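Local coordinates for protein amidase (Bacillus anthracis, PDB 5EWQ) that probably hydrolyses carboxylic acid amides to the carboxylate and ammonia, acting as an amidase-signature hydrolase, at residues P118-D123 with F161-A166; G207-V212 with A234-V239; T223-S228 with T259-G264; R242-R247 with G463-A468. All blocks are in the same frame, centred on the assembly; numbering follows the deposited sequence.

Contact 1 (P118-D123 with F161-A166)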
loop_
_atom_site.group_PDB
_atom_site.type_symbol
_atom_site.label_atom_id
_atom_site.label_comp_id
_atom_site.label_asym_id
_atom_site.label_seq_id
_atom_site.Cartn_x
_atom_site.Cartn_y
_atom_site.Cartn_z
ATOM N N PRO A 118 6.209 14.866 -0.669
ATOM C CA PRO A 118 7.043 13.663 -0.572
ATOM C C PRO A 118 6.199 12.392 -0.552
ATOM O O PRO A 118 5.198 12.328 0.162
ATOM C CB PRO A 118 7.782 13.856 0.755
ATOM C CG PRO A 118 6.893 14.744 1.555
ATOM C CD PRO A 118 6.245 15.668 0.566
ATOM N N VAL A 119 6.598 11.395 -1.336
ATOM C CA VAL A 119 5.874 10.130 -1.397
ATOM C C VAL A 119 6.810 8.958 -1.119
ATOM O O VAL A 119 7.933 8.921 -1.622
ATOM C CB VAL A 119 5.200 9.927 -2.773
ATOM C CG1 VAL A 119 4.357 8.661 -2.775
ATOM C CG2 VAL A 119 4.343 11.130 -3.130
ATOM N N VAL A 120 6.352 8.007 -0.312
ATOM C CA VAL A 120 7.133 6.812 -0.021
ATOM C C VAL A 120 6.564 5.607 -0.758
ATOM O O VAL A 120 5.435 5.187 -0.503
ATOM C CB VAL A 120 7.175 6.511 1.490
ATOM C CG1 VAL A 120 7.798 5.147 1.743
ATOM C CG2 VAL A 120 7.945 7.594 2.227
ATOM N N VAL A 121 7.349 5.053 -1.675
ATOM C CA VAL A 121 6.915 3.890 -2.442
ATOM C C VAL A 121 7.411 2.597 -1.802
ATOM O O VAL A 121 8.385 2.599 -1.051
ATOM C CB VAL A 121 7.405 3.961 -3.900
ATOM C CG1 VAL A 121 6.837 5.195 -4.585
ATOM C CG2 VAL A 121 8.925 3.968 -3.954
ATOM N N LYS A 122 6.729 1.496 -2.098
ATOM C CA LYS A 122 7.088 0.195 -1.549
ATOM C C LYS A 122 8.474 -0.224 -2.042
ATOM O O LYS A 122 8.925 0.226 -3.097
ATOM C CB LYS A 122 6.033 -0.846 -1.930
ATOM C CG LYS A 122 6.053 -2.116 -1.098
ATOM C CD LYS A 122 4.866 -3.003 -1.444
ATOM C CE LYS A 122 4.813 -4.236 -0.560
ATOM N NZ LYS A 122 3.620 -5.079 -0.847
ATOM N N ASP A 123 9.145 -1.081 -1.278
ATOM C CA ASP A 123 10.527 -1.463 -1.563
ATOM C C ASP A 123 10.669 -2.257 -2.865
ATOM O O ASP A 123 11.782 -2.511 -3.328
ATOM C CB ASP A 123 11.098 -2.270 -0.392
ATOM C CG ASP A 123 12.597 -2.494 -0.507
ATOM O OD1 ASP A 123 13.367 -1.556 -0.210
ATOM O OD2 ASP A 123 13.005 -3.610 -0.891
ATOM N N PHE A 161 7.736 13.912 -5.406
ATOM C CA PHE A 161 9.042 13.265 -5.423
ATOM C C PHE A 161 9.092 12.135 -4.403
ATOM O O PHE A 161 8.382 12.163 -3.397
ATOM C CB PHE A 161 10.156 14.279 -5.150
ATOM C CG PHE A 161 10.205 14.764 -3.727
ATOM C CD1 PHE A 161 9.359 15.772 -3.294
ATOM C CD2 PHE A 161 11.106 14.220 -2.825
ATOM C CE1 PHE A 161 9.404 16.222 -1.987
ATOM C CE2 PHE A 161 11.156 14.664 -1.517
ATOM C CZ PHE A 161 10.303 15.668 -1.098
ATOM N N VAL A 162 9.934 11.141 -4.665
ATOM C CA VAL A 162 10.052 9.996 -3.773
ATOM C C VAL A 162 10.929 10.318 -2.564
ATOM O O VAL A 162 12.138 10.514 -2.694
ATOM C CB VAL A 162 10.627 8.769 -4.501
ATOM C CG1 VAL A 162 10.675 7.575 -3.561
ATOM C CG2 VAL A 162 9.797 8.449 -5.733
ATOM N N LEU A 163 10.307 10.371 -1.391
ATOM C CA LEU A 163 11.023 10.642 -0.150
ATOM C C LEU A 163 11.912 9.465 0.236
ATOM O O LEU A 163 13.050 9.647 0.670
ATOM C CB LEU A 163 10.039 10.949 0.979
ATOM C CG LEU A 163 10.637 11.125 2.376
ATOM C CD1 LEU A 163 11.582 12.316 2.414
ATOM C CD2 LEU A 163 9.538 11.272 3.417
ATOM N N GLY A 164 11.380 8.258 0.072
ATOM C CA GLY A 164 12.113 7.048 0.399
ATOM C C GLY A 164 11.316 5.798 0.080
ATOM O O GLY A 164 10.318 5.856 -0.639
ATOM N N LYS A 165 11.751 4.663 0.615
ATOM C CA LYS A 165 11.058 3.404 0.369
ATOM C C LYS A 165 10.641 2.722 1.668
ATOM O O LYS A 165 11.316 2.838 2.690
ATOM C CB LYS A 165 11.932 2.473 -0.472
ATOM C CG LYS A 165 12.153 2.988 -1.885
ATOM C CD LYS A 165 12.925 2.003 -2.743
ATOM C CE LYS A 165 13.034 2.515 -4.172
ATOM N NZ LYS A 165 13.821 1.605 -5.047
ATOM N N ALA A 166 9.518 2.013 1.614
ATOM C CA ALA A 166 8.914 1.432 2.806
ATOM C C ALA A 166 9.226 -0.051 2.956
ATOM O O ALA A 166 9.417 -0.762 1.969
ATOM C CB ALA A 166 7.415 1.645 2.783
#

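Contact 2 (G207-V212 with A234-V239)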
loop_
_atom_site.group_PDB
_atom_site.type_symbol
_atom_site.label_atom_id
_atom_site.label_comp_id
_atom_site.label_asym_id
_atom_site.label_seq_id
_atom_site.Cartn_x
_atom_site.Cartn_y
_atom_site.Cartn_z
ATOM N N GLY A 207 5.072 -1.393 5.651
ATOM C CA GLY A 207 5.764 -0.122 5.764
ATOM C C GLY A 207 5.023 1.041 5.133
ATOM O O GLY A 207 5.051 2.157 5.653
ATOM N N SER A 208 4.367 0.784 4.007
ATOM C CA SER A 208 3.610 1.819 3.314
ATOM C C SER A 208 2.425 2.275 4.157
ATOM O O SER A 208 1.965 3.408 4.036
ATOM C CB SER A 208 3.131 1.315 1.953
ATOM O OG SER A 208 4.228 0.998 1.115
ATOM N N ALA A 209 1.939 1.385 5.013
ATOM C CA ALA A 209 0.860 1.716 5.933
ATOM C C ALA A 209 1.392 2.486 7.136
ATOM O O ALA A 209 0.725 3.372 7.663
ATOM C CB ALA A 209 0.144 0.455 6.389
ATOM N N THR A 210 2.605 2.144 7.558
ATOM C CA THR A 210 3.190 2.716 8.764
ATOM C C THR A 210 3.658 4.156 8.563
ATOM O O THR A 210 3.486 4.998 9.445
ATOM C CB THR A 210 4.379 1.871 9.257
ATOM O OG1 THR A 210 3.993 0.492 9.335
ATOM C CG2 THR A 210 4.843 2.342 10.626
ATOM N N VAL A 211 4.245 4.433 7.403
ATOM C CA VAL A 211 4.800 5.755 7.120
ATOM C C VAL A 211 3.733 6.848 7.128
ATOM O O VAL A 211 4.022 7.998 7.458
ATOM C CB VAL A 211 5.536 5.779 5.764
ATOM C CG1 VAL A 211 6.808 4.953 5.838
ATOM C CG2 VAL A 211 4.631 5.277 4.651
ATOM N N VAL A 212 2.504 6.493 6.769
ATOM C CA VAL A 212 1.410 7.457 6.790
ATOM C C VAL A 212 0.688 7.418 8.133
ATOM O O VAL A 212 0.066 8.397 8.539
ATOM C CB VAL A 212 0.400 7.206 5.651
ATOM C CG1 VAL A 212 1.015 7.569 4.306
ATOM C CG2 VAL A 212 -0.072 5.761 5.660
ATOM N N ALA A 234 -5.896 -1.693 7.123
ATOM C CA ALA A 234 -6.907 -1.893 8.153
ATOM C C ALA A 234 -6.264 -2.203 9.499
ATOM O O ALA A 234 -6.809 -1.873 10.552
ATOM C CB ALA A 234 -7.856 -3.012 7.750
ATOM N N GLN A 235 -5.097 -2.836 9.455
ATOM C CA GLN A 235 -4.411 -3.266 10.668
ATOM C C GLN A 235 -3.643 -2.118 11.321
ATOM O O GLN A 235 -3.250 -2.203 12.485
ATOM C CB GLN A 235 -3.466 -4.429 10.350
ATOM C CG GLN A 235 -2.926 -5.161 11.568
ATOM C CD GLN A 235 -4.011 -5.856 12.371
ATOM O OE1 GLN A 235 -5.099 -6.130 11.865
ATOM N NE2 GLN A 235 -3.716 -6.140 13.634
ATOM N N GLN A 236 -3.434 -1.041 10.571
ATOM C CA GLN A 236 -2.701 0.109 11.084
ATOM C C GLN A 236 -3.517 1.393 10.957
ATOM O O GLN A 236 -2.969 2.495 10.996
ATOM C CB GLN A 236 -1.362 0.251 10.360
ATOM C CG GLN A 236 -0.488 -0.992 10.451
ATOM C CD GLN A 236 0.895 -0.780 9.879
ATOM O OE1 GLN A 236 1.439 0.320 9.937
ATOM N NE2 GLN A 236 1.474 -1.836 9.320
ATOM N N SER A 237 -4.827 1.230 10.795
ATOM C CA SER A 237 -5.782 2.337 10.804
ATOM C C SER A 237 -5.463 3.437 9.790
ATOM O O SER A 237 -5.388 4.612 10.146
ATOM C CB SER A 237 -5.862 2.943 12.208
ATOM O OG SER A 237 -6.896 3.908 12.293
ATOM N N VAL A 238 -5.274 3.052 8.532
ATOM C CA VAL A 238 -5.071 4.021 7.458
ATOM C C VAL A 238 -5.882 3.633 6.227
ATOM O O VAL A 238 -6.433 2.534 6.157
ATOM C CB VAL A 238 -3.581 4.150 7.064
ATOM C CG1 VAL A 238 -2.786 4.824 8.172
ATOM C CG2 VAL A 238 -2.996 2.793 6.724
ATOM N N VAL A 239 -5.951 4.540 5.259
ATOM C CA VAL A 239 -6.713 4.305 4.036
ATOM C C VAL A 239 -5.852 3.632 2.972
ATOM O O VAL A 239 -4.723 4.049 2.720
ATOM C CB VAL A 239 -7.287 5.622 3.473
ATOM C CG1 VAL A 239 -8.036 5.369 2.172
ATOM C CG2 VAL A 239 -8.195 6.285 4.496
#

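Contact 3 (T223-S228 with T259-G264)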
loop_
_atom_site.group_PDB
_atom_site.type_symbol
_atom_site.label_atom_id
_atom_site.label_comp_id
_atom_site.label_asym_id
_atom_site.label_seq_id
_atom_site.Cartn_x
_atom_site.Cartn_y
_atom_site.Cartn_z
ATOM N N THR A 223 1.613 -2.244 -2.961
ATOM C CA THR A 223 1.237 -3.208 -3.988
ATOM C C THR A 223 0.384 -4.311 -3.377
ATOM O O THR A 223 0.522 -4.623 -2.195
ATOM C CB THR A 223 2.470 -3.836 -4.668
ATOM O OG1 THR A 223 3.171 -4.659 -3.727
ATOM C CG2 THR A 223 3.403 -2.757 -5.195
ATOM N N GLU A 224 -0.499 -4.898 -4.179
ATOM C CA GLU A 224 -1.357 -5.970 -3.692
ATOM C C GLU A 224 -1.562 -7.084 -4.710
ATOM O O GLU A 224 -1.947 -6.839 -5.852
ATOM C CB GLU A 224 -2.721 -5.420 -3.271
ATOM C CG GLU A 224 -3.737 -6.509 -2.959
ATOM C CD GLU A 224 -5.053 -5.967 -2.439
ATOM O OE1 GLU A 224 -5.086 -4.807 -1.981
ATOM O OE2 GLU A 224 -6.057 -6.709 -2.489
ATOM N N THR A 225 -1.299 -8.313 -4.277
ATOM C CA THR A 225 -1.674 -9.492 -5.041
ATOM C C THR A 225 -3.017 -9.992 -4.527
ATOM O O THR A 225 -3.955 -10.198 -5.298
ATOM C CB THR A 225 -0.620 -10.606 -4.932
ATOM O OG1 THR A 225 0.585 -10.188 -5.584
ATOM C CG2 THR A 225 -1.124 -11.880 -5.587
ATOM N N THR A 226 -3.102 -10.177 -3.213
ATOM C CA THR A 226 -4.353 -10.548 -2.562
ATOM C C THR A 226 -4.395 -10.013 -1.132
ATOM O O THR A 226 -3.972 -10.686 -0.191
ATOM C CB THR A 226 -4.555 -12.076 -2.541
ATOM O OG1 THR A 226 -4.428 -12.596 -3.871
ATOM C CG2 THR A 226 -5.935 -12.422 -2.000
ATOM N N GLY A 227 -4.900 -8.792 -0.980
ATOM C CA GLY A 227 -5.061 -8.182 0.328
ATOM C C GLY A 227 -3.835 -7.462 0.855
ATOM O O GLY A 227 -3.861 -6.919 1.956
ATOM N N SER A 228 -2.762 -7.438 0.069
ATOM C CA SER A 228 -1.498 -6.870 0.530
ATOM C C SER A 228 -1.544 -5.353 0.731
ATOM O O SER A 228 -0.575 -4.765 1.204
ATOM C CB SER A 228 -0.370 -7.226 -0.442
ATOM O OG SER A 228 0.023 -8.582 -0.295
ATOM N N THR A 259 -0.930 -11.733 -12.869
ATOM C CA THR A 259 -2.366 -11.948 -12.971
ATOM C C THR A 259 -3.107 -11.082 -11.954
ATOM O O THR A 259 -4.165 -10.524 -12.249
ATOM C CB THR A 259 -2.733 -13.429 -12.744
ATOM O OG1 THR A 259 -2.075 -14.244 -13.722
ATOM C CG2 THR A 259 -4.237 -13.635 -12.848
ATOM N N LEU A 260 -2.532 -10.959 -10.761
ATOM C CA LEU A 260 -3.192 -10.270 -9.658
ATOM C C LEU A 260 -2.475 -8.993 -9.223
ATOM O O LEU A 260 -3.063 -8.151 -8.543
ATOM C CB LEU A 260 -3.324 -11.213 -8.460
ATOM C CG LEU A 260 -3.987 -12.564 -8.735
ATOM C CD1 LEU A 260 -3.976 -13.433 -7.488
ATOM C CD2 LEU A 260 -5.405 -12.370 -9.246
ATOM N N ASP A 261 -1.210 -8.856 -9.613
ATOM C CA ASP A 261 -0.389 -7.721 -9.192
ATOM C C ASP A 261 -1.009 -6.372 -9.549
ATOM O O ASP A 261 -1.536 -6.186 -10.647
ATOM C CB ASP A 261 1.011 -7.812 -9.809
ATOM C CG ASP A 261 1.859 -8.896 -9.177
ATOM O OD1 ASP A 261 1.551 -9.310 -8.039
ATOM O OD2 ASP A 261 2.839 -9.333 -9.816
ATOM N N THR A 262 -0.941 -5.438 -8.605
ATOM C CA THR A 262 -1.431 -4.082 -8.819
ATOM C C THR A 262 -0.827 -3.127 -7.793
ATOM O O THR A 262 -0.397 -3.547 -6.719
ATOM C CB THR A 262 -2.968 -4.013 -8.741
ATOM O OG1 THR A 262 -3.408 -2.697 -9.093
ATOM C CG2 THR A 262 -3.452 -4.350 -7.338
ATOM N N ALA A 263 -0.789 -1.842 -8.130
ATOM C CA ALA A 263 -0.231 -0.833 -7.236
ATOM C C ALA A 263 -1.285 0.206 -6.871
ATOM O O ALA A 263 -1.908 0.803 -7.748
ATOM C CB ALA A 263 0.976 -0.166 -7.875
ATOM N N GLY A 264 -1.479 0.420 -5.572
ATOM C CA GLY A 264 -2.493 1.345 -5.100
ATOM C C GLY A 264 -1.972 2.394 -4.134
ATOM O O GLY A 264 -0.880 2.250 -3.584
#

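Contact 4 (R242-R247 with G463-A468)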
loop_
_atom_site.group_PDB
_atom_site.type_symbol
_atom_site.label_atom_id
_atom_site.label_comp_id
_atom_site.label_asym_id
_atom_site.label_seq_id
_atom_site.Cartn_x
_atom_site.Cartn_y
_atom_site.Cartn_z
ATOM N N ARG A 242 -7.026 -0.622 -3.565
ATOM C CA ARG A 242 -6.602 -1.486 -4.660
ATOM C C ARG A 242 -7.366 -1.095 -5.917
ATOM O O ARG A 242 -8.585 -1.234 -5.968
ATOM C CB ARG A 242 -6.840 -2.961 -4.337
ATOM C CG ARG A 242 -6.619 -3.883 -5.531
ATOM C CD ARG A 242 -7.134 -5.290 -5.272
ATOM N NE ARG A 242 -7.070 -6.120 -6.471
ATOM C CZ ARG A 242 -6.054 -6.922 -6.772
ATOM N NH1 ARG A 242 -5.013 -7.010 -5.957
ATOM N NH2 ARG A 242 -6.079 -7.639 -7.885
ATOM N N PRO A 243 -6.652 -0.595 -6.933
ATOM C CA PRO A 243 -7.311 -0.164 -8.170
ATOM C C PRO A 243 -7.768 -1.345 -9.020
ATOM O O PRO A 243 -7.412 -2.488 -8.729
ATOM C CB PRO A 243 -6.220 0.633 -8.884
ATOM C CG PRO A 243 -4.953 0.012 -8.415
ATOM C CD PRO A 243 -5.193 -0.396 -6.986
ATOM N N SER A 244 -8.554 -1.066 -10.055
ATOM C CA SER A 244 -8.989 -2.106 -10.979
ATOM C C SER A 244 -7.798 -2.626 -11.773
ATOM O O SER A 244 -6.904 -1.860 -12.131
ATOM C CB SER A 244 -10.068 -1.575 -11.925
ATOM O OG SER A 244 -11.163 -1.042 -11.203
ATOM N N LEU A 245 -7.785 -3.929 -12.038
ATOM C CA LEU A 245 -6.706 -4.536 -12.808
ATOM C C LEU A 245 -6.665 -3.969 -14.222
ATOM O O LEU A 245 -7.385 -4.426 -15.109
ATOM C CB LEU A 245 -6.859 -6.057 -12.848
ATOM C CG LEU A 245 -6.561 -6.788 -11.538
ATOM C CD1 LEU A 245 -6.721 -8.290 -11.706
ATOM C CD2 LEU A 245 -5.163 -6.447 -11.042
ATOM N N GLY A 246 -5.815 -2.965 -14.417
ATOM C CA GLY A 246 -5.698 -2.289 -15.695
ATOM C C GLY A 246 -5.667 -0.784 -15.519
ATOM O O GLY A 246 -5.299 -0.046 -16.432
ATOM N N ARG A 247 -6.054 -0.331 -14.331
ATOM C CA ARG A 247 -6.100 1.094 -14.024
ATOM C C ARG A 247 -4.697 1.662 -13.823
ATOM O O ARG A 247 -4.386 2.755 -14.295
ATOM C CB ARG A 247 -6.946 1.339 -12.773
ATOM C CG ARG A 247 -7.619 2.701 -12.722
ATOM C CD ARG A 247 -8.828 2.748 -13.643
ATOM N NE ARG A 247 -9.662 3.921 -13.395
ATOM C CZ ARG A 247 -10.846 4.129 -13.962
ATOM N NH1 ARG A 247 -11.341 3.240 -14.813
ATOM N NH2 ARG A 247 -11.537 5.225 -13.677
ATOM N N GLY A 463 -10.684 -8.512 -10.286
ATOM C CA GLY A 463 -10.111 -7.238 -10.685
ATOM C C GLY A 463 -10.903 -6.041 -10.198
ATOM O O GLY A 463 -10.649 -4.909 -10.610
ATOM N N TYR A 464 -11.866 -6.290 -9.317
ATOM C CA TYR A 464 -12.695 -5.226 -8.763
ATOM C C TYR A 464 -11.921 -4.412 -7.730
ATOM O O TYR A 464 -11.098 -4.958 -6.995
ATOM C CB TYR A 464 -13.966 -5.809 -8.141
ATOM C CG TYR A 464 -15.033 -6.157 -9.156
ATOM C CD1 TYR A 464 -14.820 -7.143 -10.107
ATOM C CD2 TYR A 464 -16.255 -5.500 -9.158
ATOM C CE1 TYR A 464 -15.791 -7.463 -11.037
ATOM C CE2 TYR A 464 -17.234 -5.812 -10.081
ATOM C CZ TYR A 464 -16.996 -6.795 -11.017
ATOM O OH TYR A 464 -17.967 -7.109 -11.939
ATOM N N PRO A 465 -12.181 -3.097 -7.676
ATOM C CA PRO A 465 -11.462 -2.196 -6.770
ATOM C C PRO A 465 -11.821 -2.399 -5.298
ATOM O O PRO A 465 -12.941 -2.799 -4.980
ATOM C CB PRO A 465 -11.894 -0.807 -7.245
ATOM C CG PRO A 465 -13.231 -1.023 -7.853
ATOM C CD PRO A 465 -13.156 -2.372 -8.510
ATOM N N GLU A 466 -10.865 -2.121 -4.417
ATOM C CA GLU A 466 -11.063 -2.258 -2.979
ATOM C C GLU A 466 -10.599 -1.001 -2.255
ATOM O O GLU A 466 -9.543 -0.455 -2.571
ATOM C CB GLU A 466 -10.305 -3.473 -2.444
ATOM C CG GLU A 466 -10.643 -4.783 -3.130
ATOM C CD GLU A 466 -9.609 -5.853 -2.853
ATOM O OE1 GLU A 466 -8.580 -5.533 -2.220
ATOM O OE2 GLU A 466 -9.820 -7.011 -3.269
ATOM N N LEU A 467 -11.381 -0.545 -1.282
ATOM C CA LEU A 467 -11.025 0.651 -0.525
ATOM C C LEU A 467 -11.129 0.425 0.981
ATOM O O LEU A 467 -12.213 0.171 1.506
ATOM C CB LEU A 467 -11.912 1.828 -0.937
ATOM C CG LEU A 467 -11.592 3.165 -0.268
ATOM C CD1 LEU A 467 -10.173 3.602 -0.597
ATOM C CD2 LEU A 467 -12.594 4.231 -0.680
ATOM N N ALA A 468 -9.996 0.527 1.668
ATOM C CA ALA A 468 -9.951 0.330 3.113
ATOM C C ALA A 468 -10.084 1.652 3.862
ATOM O O ALA A 468 -9.371 2.612 3.576
ATOM C CB ALA A 468 -8.663 -0.371 3.507
#

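Contact 1 (P118-D123 with F161-A166)
Val119 and Val121 exchange main-chain bonds with neighbouring strand 161-166, forming the parallel pairing of a beta-alpha-beta unit (strand 118-122, helix 150-155, strand 161-166) in the large mixed sheet of the amidase. Four N-H...O bonds join the strands. Val119 N donates to Phe161 O at 2.8 Å, nearly along the carbonyl axis. Val119 O takes Leu163 N from 39° above its carbonyl plane, a bent approach at a beta bulge: Val119 faces Val162 and Val121 faces Lys165, leaving two residues of one strand against one of the other. Beyond it, Val121 N reaches Gly164 O, and Ala166 N reaches Val121 O.

The apolar contacts split between the faces. On one, Pro118 lies against one face of the Phe161 ring, its CA 4.0 Å from the ring centroid in a CH-pi contact and its CB 3.6 Å from Phe161 CZ. Phe161 CG sits between its backbone N and carbonyl carbon (chi1 72°), which swings the ring back over the proline. Pro118 CB also meets Leu163 CB, and helices 64-79 and 95-104 pack on this side. On the other face the Val121 and Val162 side chains cross at about a right angle, CG2 of Val121 4.0 Å from CG1 of Val162, and helix 150-155 packs on Val119 and Val162.

The polar ends turn elsewhere. Lys122 NZ bonds Ser204, Ser205 and Thr223, consistent with the lysine of the family's Ser-cisSer-Lys triad; Asp123 OD1 pairs with Lys186. Where the strands end, Asp123 CB rests 3.3 Å from Ala166 O.

Contact 2 (G207-V212 with A234-V239)
Thr210 OG1 has three polar partners: Gln236 OE1 lies 2.6 Å from it, and Ser206 O, one turn back in the same helix, and Asn190 ND2 also bond it. OG1 stands anti to its own carbonyl carbon and beside the backbone N (chi1 -50°), which turns the hydroxyl toward Gln236 and back along its own helix. Gln236 comes across as an extended chain from the turn after helix 230-235, its carboxamide crossing the threonine at a slant. The other end of that amide, NE2, bonds Thr201 O and, weakly, Ser206 O, so the group is held at both polar ends and its rotation is fixed. The flat amide also lies against Ala209, whose CB is 3.8 Å from Gln236 CD. Next to the amide the contact turns apolar: Val238 forks, CG1 meeting Val212 CG2 at 3.8 Å and CG2 meeting Ala209 CB at 3.9 Å. All the touching residues are buried. Helix 206-213 thus docks on the turn leading into strand 239-242, and it grows out of the glycine- and serine-rich segment that is the hallmark of the amidase signature fold.

Contact 3 (T223-S228 with T259-G264)
Thr225 and Asp261 lie side by side and point the same way, so that Thr225 OG1 donates to Asp261 OD1 at 2.8 Å, arriving nearly along the C-O axis of that oxygen. The carboxylate is steadied from its own side of the contact, where OD1 also accepts from Ala257 N and OD2 from Leu256 N. The other branch of Thr225 goes a different way: CG2, anti to the backbone N, crosses Leu260 at about a right angle and meets its CB at 3.7 Å. Thr226 OG1 approaches the end of the same leucine, 3.7 Å from Leu260 CD1. Glu224 instead stretches away, extended from CA outward (chi1 171°), and its OE2 takes Gly227 N at 2.8 Å from well above the carboxylate plane, which ties the side chain back to the following loop. Between these groups the backbones run roughly antiparallel: Glu224 N bonds Thr262 O at 2.9 Å, while the return bond from Thr262 N to Glu224 O is weak. Thr223 and Ala263 form a non-hydrogen-bonded pair. The contact continues the antiparallel pairing of strands 219-223 and 263-267 beyond the C-terminal end of strand 219-223, just before the chain enters helix 230-235, with Thr259 touching helix 418-437.

Contact 4 (R242-R247 with G463-A468)
Arg242 and Glu466 form an antiparallel hydrogen-bonded pair: Arg242 N donates to Glu466 O at 2.7 Å, and Glu466 N returns a bond to Arg242 O at 2.9 Å. The touching backbones run nearly opposite, 166° apart end to end. Past the prolines they meet again, more loosely, through a weak bond of 3.3 Å from Leu245 N to Gly463 O. Gly463 leaves helix 457-462 with positive phi, and Leu245 CG rests 3.7 Å from its CA. This is the junction of strands 239-242 and 466-473, neighbours in the middle of the mixed sheet that runs through the alpha/beta amidase fold, and it brings together parts more than two hundred residues apart. From this pair the side chains of Arg242 and Glu466 run alongside each other, pointing the same way. The arginine is extended from CG to NE, its CG anti to the backbone N (chi1 171°), and what touches the acid is its aliphatic part: Arg242 CD is 3.4 Å from Glu466 OE1. The opposite charges lie near each other without a salt bridge, though the place of Glu466 OE2 is doubtful. Arg242 NH2 instead bonds Leu260 O, and NH1 makes a long, weak ion pair with Glu224 OE2. Tyr464 O stands at the guanidinium edge, 4.2 Å from Arg242 NE. Ser244 OG sits 3.6 Å from Pro465 CD, and helix 491-503 packs on Pro243 and Pro465.

Overall arrangement
From the N terminus, contact 1 closes first, pairing strands 118-122 and 161-166 across a connection that carries helix 150-155 before any other contact opens. Contacts 2 and 3 then cross: 223-228 leaves before 234-239 closes contact 2, and 259-264 returns later. Contact 4 opens at 242-247, inside the span of contact 3, and closes far along the chain at 463-468, so these two also cross. Contacts 1, 3 and 4 reach one mixed sheet, while contact 2 seats helix 206-213 beside it. Side chains bring contact 3 into touch with both 1 and 4, Ala166 CB packs against 207-212, and Val239 packs on Leu467 and Ala468 to tie contact 2 to contact 4.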